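Local coordinates for protein activating signal cointegrator 1 complex subunit 2 (Homo sapiens, PDB 6YXQ) that binds polyubiquitin chains and, as a subunit of the ASCC complex, recruits ASCC3 and ALKBH3 to sites of DNA damage, at residues Ser126-Phe131 with Val170-Gly175; Val42-Pro47 with Asp118-Leu123. All coordinates share one frame; numbering follows the deposited sequence.

Contact 1: residues Ser126-Phe131 with Val170-Gly175; sequences SVFLTF and VLFGKG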
loop_
_atom_site.group_PDB
_atom_site.type_symbol
_atom_site.label_atom_id
_atom_site.label_comp_id
_atom_site.label_asym_id
_atom_site.label_seq_id
_atom_site.Cartn_x
_atom_site.Cartn_y
_atom_site.Cartn_z
ATOM N N SER B 126 0.578 2.780 8.695
ATOM C CA SER B 126 0.190 4.182 8.631
ATOM C C SER B 126 -0.529 4.498 7.327
ATOM O O SER B 126 -1.521 5.240 7.323
ATOM C CB SER B 126 1.416 5.072 8.799
ATOM O OG SER B 126 1.147 6.355 8.281
ATOM N N VAL B 127 -0.050 3.939 6.214
ATOM C CA VAL B 127 -0.691 4.179 4.925
ATOM C C VAL B 127 -2.101 3.606 4.912
ATOM O O VAL B 127 -3.049 4.252 4.438
ATOM C CB VAL B 127 0.162 3.591 3.791
ATOM C CG1 VAL B 127 -0.654 3.522 2.514
ATOM C CG2 VAL B 127 1.427 4.412 3.599
ATOM N N PHE B 128 -2.269 2.383 5.427
ATOM C CA PHE B 128 -3.617 1.829 5.484
ATOM C C PHE B 128 -4.546 2.713 6.308
ATOM O O PHE B 128 -5.702 2.935 5.926
ATOM C CB PHE B 128 -3.603 0.416 6.052
ATOM C CG PHE B 128 -4.966 -0.181 6.178
ATOM C CD1 PHE B 128 -5.649 -0.611 5.055
ATOM C CD2 PHE B 128 -5.582 -0.291 7.415
ATOM C CE1 PHE B 128 -6.921 -1.157 5.166
ATOM C CE2 PHE B 128 -6.852 -0.836 7.531
ATOM C CZ PHE B 128 -7.522 -1.268 6.405
ATOM N N LEU B 129 -4.060 3.238 7.439
ATOM C CA LEU B 129 -4.936 4.048 8.285
ATOM C C LEU B 129 -5.286 5.376 7.621
ATOM O O LEU B 129 -6.421 5.856 7.739
ATOM C CB LEU B 129 -4.298 4.279 9.654
ATOM C CG LEU B 129 -4.016 3.005 10.448
ATOM C CD1 LEU B 129 -2.793 3.190 11.307
ATOM C CD2 LEU B 129 -5.214 2.599 11.287
ATOM N N THR B 130 -4.325 5.982 6.919
ATOM C CA THR B 130 -4.613 7.196 6.158
ATOM C C THR B 130 -5.702 6.950 5.118
ATOM O O THR B 130 -6.653 7.739 4.979
ATOM C CB THR B 130 -3.336 7.691 5.486
ATOM O OG1 THR B 130 -2.305 7.821 6.470
ATOM C CG2 THR B 130 -3.573 9.027 4.810
ATOM N N PHE B 131 -5.580 5.853 4.370
ATOM C CA PHE B 131 -6.593 5.593 3.356
ATOM C C PHE B 131 -7.944 5.274 3.984
ATOM O O PHE B 131 -8.981 5.632 3.417
ATOM C CB PHE B 131 -6.121 4.492 2.410
ATOM C CG PHE B 131 -5.274 5.017 1.297
ATOM C CD1 PHE B 131 -5.858 5.669 0.222
ATOM C CD2 PHE B 131 -3.891 4.932 1.356
ATOM C CE1 PHE B 131 -5.079 6.194 -0.799
ATOM C CE2 PHE B 131 -3.103 5.459 0.337
ATOM C CZ PHE B 131 -3.697 6.089 -0.742
ATOM N N VAL B 170 -4.539 -5.424 -3.281
ATOM C CA VAL B 170 -3.508 -6.458 -3.264
ATOM C C VAL B 170 -2.587 -6.273 -2.065
ATOM O O VAL B 170 -1.999 -7.244 -1.567
ATOM C CB VAL B 170 -2.714 -6.479 -4.576
ATOM C CG1 VAL B 170 -1.928 -5.203 -4.762
ATOM C CG2 VAL B 170 -1.779 -7.675 -4.622
ATOM N N LEU B 171 -2.472 -5.044 -1.553
ATOM C CA LEU B 171 -1.558 -4.795 -0.446
ATOM C C LEU B 171 -2.178 -5.123 0.910
ATOM O O LEU B 171 -1.500 -5.688 1.775
ATOM C CB LEU B 171 -1.085 -3.341 -0.471
ATOM C CG LEU B 171 -0.059 -2.974 -1.553
ATOM C CD1 LEU B 171 0.193 -1.471 -1.546
ATOM C CD2 LEU B 171 1.252 -3.741 -1.426
ATOM N N PHE B 172 -3.456 -4.793 1.127
ATOM C CA PHE B 172 -4.052 -4.917 2.457
ATOM C C PHE B 172 -5.234 -5.880 2.500
ATOM O O PHE B 172 -5.983 -5.877 3.482
ATOM C CB PHE B 172 -4.504 -3.551 2.991
ATOM C CG PHE B 172 -3.463 -2.468 2.895
ATOM C CD1 PHE B 172 -2.523 -2.298 3.898
ATOM C CD2 PHE B 172 -3.445 -1.599 1.817
ATOM C CE1 PHE B 172 -1.569 -1.296 3.814
ATOM C CE2 PHE B 172 -2.496 -0.595 1.728
ATOM C CZ PHE B 172 -1.559 -0.444 2.728
ATOM N N GLY B 173 -5.427 -6.715 1.482
ATOM C CA GLY B 173 -6.669 -7.451 1.418
ATOM C C GLY B 173 -6.659 -8.791 2.112
ATOM O O GLY B 173 -7.718 -9.283 2.516
ATOM N N LYS B 174 -5.484 -9.406 2.247
ATOM C CA LYS B 174 -5.421 -10.708 2.901
ATOM C C LYS B 174 -5.810 -10.598 4.369
ATOM O O LYS B 174 -6.664 -11.351 4.854
ATOM C CB LYS B 174 -4.025 -11.311 2.758
ATOM C CG LYS B 174 -4.029 -12.831 2.855
ATOM C CD LYS B 174 -2.733 -13.374 3.433
ATOM C CE LYS B 174 -2.668 -14.890 3.305
ATOM N NZ LYS B 174 -2.562 -15.321 1.879
ATOM N N GLY B 175 -5.214 -9.653 5.085
ATOM C CA GLY B 175 -5.483 -9.523 6.499
ATOM C C GLY B 175 -6.698 -8.681 6.830
ATOM O O GLY B 175 -7.601 -9.137 7.540
#

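Contact 2: residues Val42-Pro47 with Asp118-Leu123; sequences VLYKPP and DMQKRL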
loop_
_atom_site.group_PDB
_atom_site.type_symbol
_atom_site.label_atom_id
_atom_site.label_comp_id
_atom_site.label_asym_id
_atom_site.label_seq_id
_atom_site.Cartn_x
_atom_site.Cartn_y
_atom_site.Cartn_z
ATOM N N VAL B 42 7.965 14.056 1.003
ATOM C CA VAL B 42 8.847 13.487 -0.007
ATOM C C VAL B 42 8.268 12.173 -0.519
ATOM O O VAL B 42 7.434 11.526 0.122
ATOM C CB VAL B 42 10.287 13.281 0.508
ATOM C CG1 VAL B 42 10.826 14.563 1.042
ATOM C CG2 VAL B 42 10.343 12.178 1.561
ATOM N N LEU B 43 8.732 11.776 -1.698
ATOM C CA LEU B 43 8.281 10.550 -2.328
ATOM C C LEU B 43 8.935 9.340 -1.675
ATOM O O LEU B 43 9.961 9.439 -0.997
ATOM C CB LEU B 43 8.598 10.573 -3.823
ATOM C CG LEU B 43 8.085 11.816 -4.545
ATOM C CD1 LEU B 43 9.067 12.244 -5.616
ATOM C CD2 LEU B 43 6.704 11.576 -5.139
ATOM N N TYR B 44 8.325 8.181 -1.903
ATOM C CA TYR B 44 8.772 6.920 -1.333
ATOM C C TYR B 44 9.563 6.136 -2.375
ATOM O O TYR B 44 9.141 6.026 -3.532
ATOM C CB TYR B 44 7.574 6.106 -0.836
ATOM C CG TYR B 44 7.902 4.693 -0.407
ATOM C CD1 TYR B 44 7.920 3.649 -1.326
ATOM C CD2 TYR B 44 8.184 4.398 0.920
ATOM C CE1 TYR B 44 8.220 2.358 -0.940
ATOM C CE2 TYR B 44 8.483 3.108 1.314
ATOM C CZ TYR B 44 8.499 2.094 0.380
ATOM O OH TYR B 44 8.794 0.811 0.769
ATOM N N LYS B 45 10.714 5.607 -1.964
ATOM C CA LYS B 45 11.479 4.680 -2.771
ATOM C C LYS B 45 11.682 3.383 -1.996
ATOM O O LYS B 45 11.953 3.419 -0.791
ATOM C CB LYS B 45 12.842 5.275 -3.162
ATOM C CG LYS B 45 12.763 6.615 -3.888
ATOM C CD LYS B 45 13.777 6.702 -5.025
ATOM C CE LYS B 45 14.085 8.150 -5.397
ATOM N NZ LYS B 45 13.002 8.768 -6.218
ATOM N N PRO B 46 11.541 2.232 -2.644
ATOM C CA PRO B 46 11.643 0.952 -1.932
ATOM C C PRO B 46 13.083 0.635 -1.571
ATOM O O PRO B 46 14.017 1.232 -2.126
ATOM C CB PRO B 46 11.083 -0.055 -2.946
ATOM C CG PRO B 46 11.360 0.573 -4.272
ATOM C CD PRO B 46 11.214 2.053 -4.069
ATOM N N PRO B 47 13.301 -0.300 -0.645
ATOM C CA PRO B 47 14.670 -0.609 -0.180
ATOM C C PRO B 47 15.512 -1.250 -1.269
ATOM O O PRO B 47 14.972 -1.784 -2.249
ATOM C CB PRO B 47 14.430 -1.585 0.985
ATOM C CG PRO B 47 13.040 -2.087 0.809
ATOM C CD PRO B 47 12.278 -0.969 0.177
ATOM N N ASP B 118 11.111 -3.238 10.393
ATOM C CA ASP B 118 10.297 -2.480 11.336
ATOM C C ASP B 118 9.749 -1.212 10.692
ATOM O O ASP B 118 8.563 -0.885 10.838
ATOM C CB ASP B 118 11.132 -2.145 12.571
ATOM C CG ASP B 118 11.505 -3.380 13.376
ATOM O OD1 ASP B 118 10.703 -4.340 13.411
ATOM O OD2 ASP B 118 12.607 -3.393 13.971
HETATM N N MSE B 119 10.598 -0.495 9.969
HETATM C CA MSE B 119 10.207 0.721 9.290
HETATM C C MSE B 119 9.142 0.449 8.213
HETATM O O MSE B 119 8.152 1.180 8.089
HETATM C CB MSE B 119 11.448 1.380 8.691
HETATM C CG MSE B 119 11.168 2.661 7.969
HETATM SE SE MSE B 119 10.038 3.748 9.087
HETATM C CE MSE B 119 10.911 5.392 8.829
ATOM N N GLN B 120 9.339 -0.626 7.454
ATOM C CA GLN B 120 8.360 -1.003 6.442
ATOM C C GLN B 120 7.007 -1.314 7.073
ATOM O O GLN B 120 5.959 -0.936 6.533
ATOM C CB GLN B 120 8.873 -2.199 5.648
ATOM C CG GLN B 120 9.877 -1.825 4.581
ATOM C CD GLN B 120 9.236 -1.613 3.236
ATOM O OE1 GLN B 120 8.884 -0.489 2.869
ATOM N NE2 GLN B 120 9.071 -2.699 2.487
ATOM N N LYS B 121 7.009 -1.995 8.219
ATOM C CA LYS B 121 5.763 -2.264 8.936
ATOM C C LYS B 121 5.083 -0.970 9.376
ATOM O O LYS B 121 3.855 -0.815 9.250
ATOM C CB LYS B 121 6.044 -3.158 10.146
ATOM C CG LYS B 121 5.847 -4.640 9.883
ATOM C CD LYS B 121 6.478 -5.492 10.972
ATOM C CE LYS B 121 5.428 -5.962 11.977
ATOM N NZ LYS B 121 5.050 -4.885 12.942
ATOM N N ARG B 122 5.868 -0.045 9.936
ATOM C CA ARG B 122 5.333 1.260 10.313
ATOM C C ARG B 122 4.627 1.915 9.131
ATOM O O ARG B 122 3.478 2.367 9.241
ATOM C CB ARG B 122 6.459 2.161 10.831
ATOM C CG ARG B 122 6.645 2.151 12.344
ATOM C CD ARG B 122 6.681 3.567 12.925
ATOM N NE ARG B 122 7.796 4.363 12.410
ATOM C CZ ARG B 122 7.828 5.693 12.419
ATOM N NH1 ARG B 122 8.876 6.340 11.933
ATOM N NH2 ARG B 122 6.808 6.381 12.914
ATOM N N LEU B 123 5.312 1.958 7.982
ATOM C CA LEU B 123 4.750 2.598 6.795
ATOM C C LEU B 123 3.479 1.900 6.335
ATOM O O LEU B 123 2.496 2.559 5.977
ATOM C CB LEU B 123 5.784 2.614 5.673
ATOM C CG LEU B 123 6.832 3.717 5.783
ATOM C CD1 LEU B 123 7.883 3.563 4.699
ATOM C CD2 LEU B 123 6.187 5.102 5.723
#

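Contact 1: residues Ser126-Phe131 with Val170-Gly175
Phe128 lies over one face of the Phe172 ring, and nearly all of the tight packing between the two segments is in this pair. The beta carbon of Phe128 makes a CH-pi contact there, CB sitting 3.9 Å from the centroid of the Phe172 ring and 29° off its normal. The phenyl group follows it: with CG anti to the backbone N (chi1 178°), the ring of Phe128 runs back past that of Phe172 in the opposite direction, bringing CD1 of Phe128 to 3.6 Å from CG of Phe172. The two planes are inclined by 41°, an oblique aromatic pair. The other face of the Phe172 ring is taken by CB of its own neighbour, Leu171, so the ring lies between an aliphatic carbon and Phe128. In this mainly helical N-terminal part of ASCC2, which binds ASCC3, the pair joins the middle of helix 114-135 to the C-terminal part of helix 162-172, chiefly through side chains. Away from the Phe pair the packing thins. Val127 reaches across at about a right angle, its CG1 4.1 Å from CZ of Phe172. The same methyl group meets the edge of the Phe131 ring within its own helix. On the far side of that helix, the OG1 hydroxyl of Thr130 bonds to O of Ser126 at 2.8 Å, from the face of the carbonyl opposite to that used by the Thr130 amide. His124 also meets the Phe172 ring, and Phe173 of the ASCC3 chain meets the Phe128 ring and packs on Phe172. By Lys174 the chain has surfaced, and this exposed side chain packs on Asp176 of the ASCC3 chain.

Contact 2: residues Val42-Pro47 with Asp118-Leu123
Tyr44 reaches from an extended loop to Gln120 and Leu123, about one helical turn apart on helix 114-135. Its CG is anti to the backbone N (chi1 172°), an orientation that carries the ring out toward the helix. At the end of the ring the phenol donates a hydrogen bond, OH of Tyr44 to OE1 of Gln120, modelled at 2.5 Å. The amide oxygen lies at the ring edge, and the ring and amide planes are nearly coplanar, 14° apart. Gln120 bends at chi2 (-94°) to present OE1, and the two side chains cross at about a right angle. Beside this polar link, CD1 of Leu123 packs near the ring plane, 3.5 Å from CE2 of Tyr44. The loop, which lies between strand 25-29 and helix 53-75, is thus tied to a helix much later in the chain, while Tyr98 of helix 89-101 packs edge-to-face with Tyr44 and also touches Leu123. A phenylalanine in place of Tyr44 would probably keep the Leu123 packing but leave the Gln120 amide oxygen without its phenol donor and its side chain freer to turn. Further along, Pro46 packs on Tyr101 and Pro103, and also on Phe4 of the ASCC3 chain. Pro47 comes back toward the helix in a looser contact, its CD 4.3 Å from NE2 of Gln120.

Both contacts use helix 114-135, and their centres lie about 14 Å apart. Contact 1 is the deeper, about 12 Å from the centre of the chain to its own centre, its touching residues all buried; contact 2, about 21 Å out, is partly buried. Their chemistry follows: two helices meet through hydrocarbon and aromatic surfaces in contact 1, whereas in contact 2 a loop is fixed to the helix by one polar bond with apolar packing beside it. Tyr98 of helix 89-101 connects the two, touching Val127 in one and Tyr44 and Leu123 in the other. The ASCC3 chain adjoins both, adding an aromatic ring to the first, packing on loop residues of the second and meeting Lys121 through a cation-pi contact.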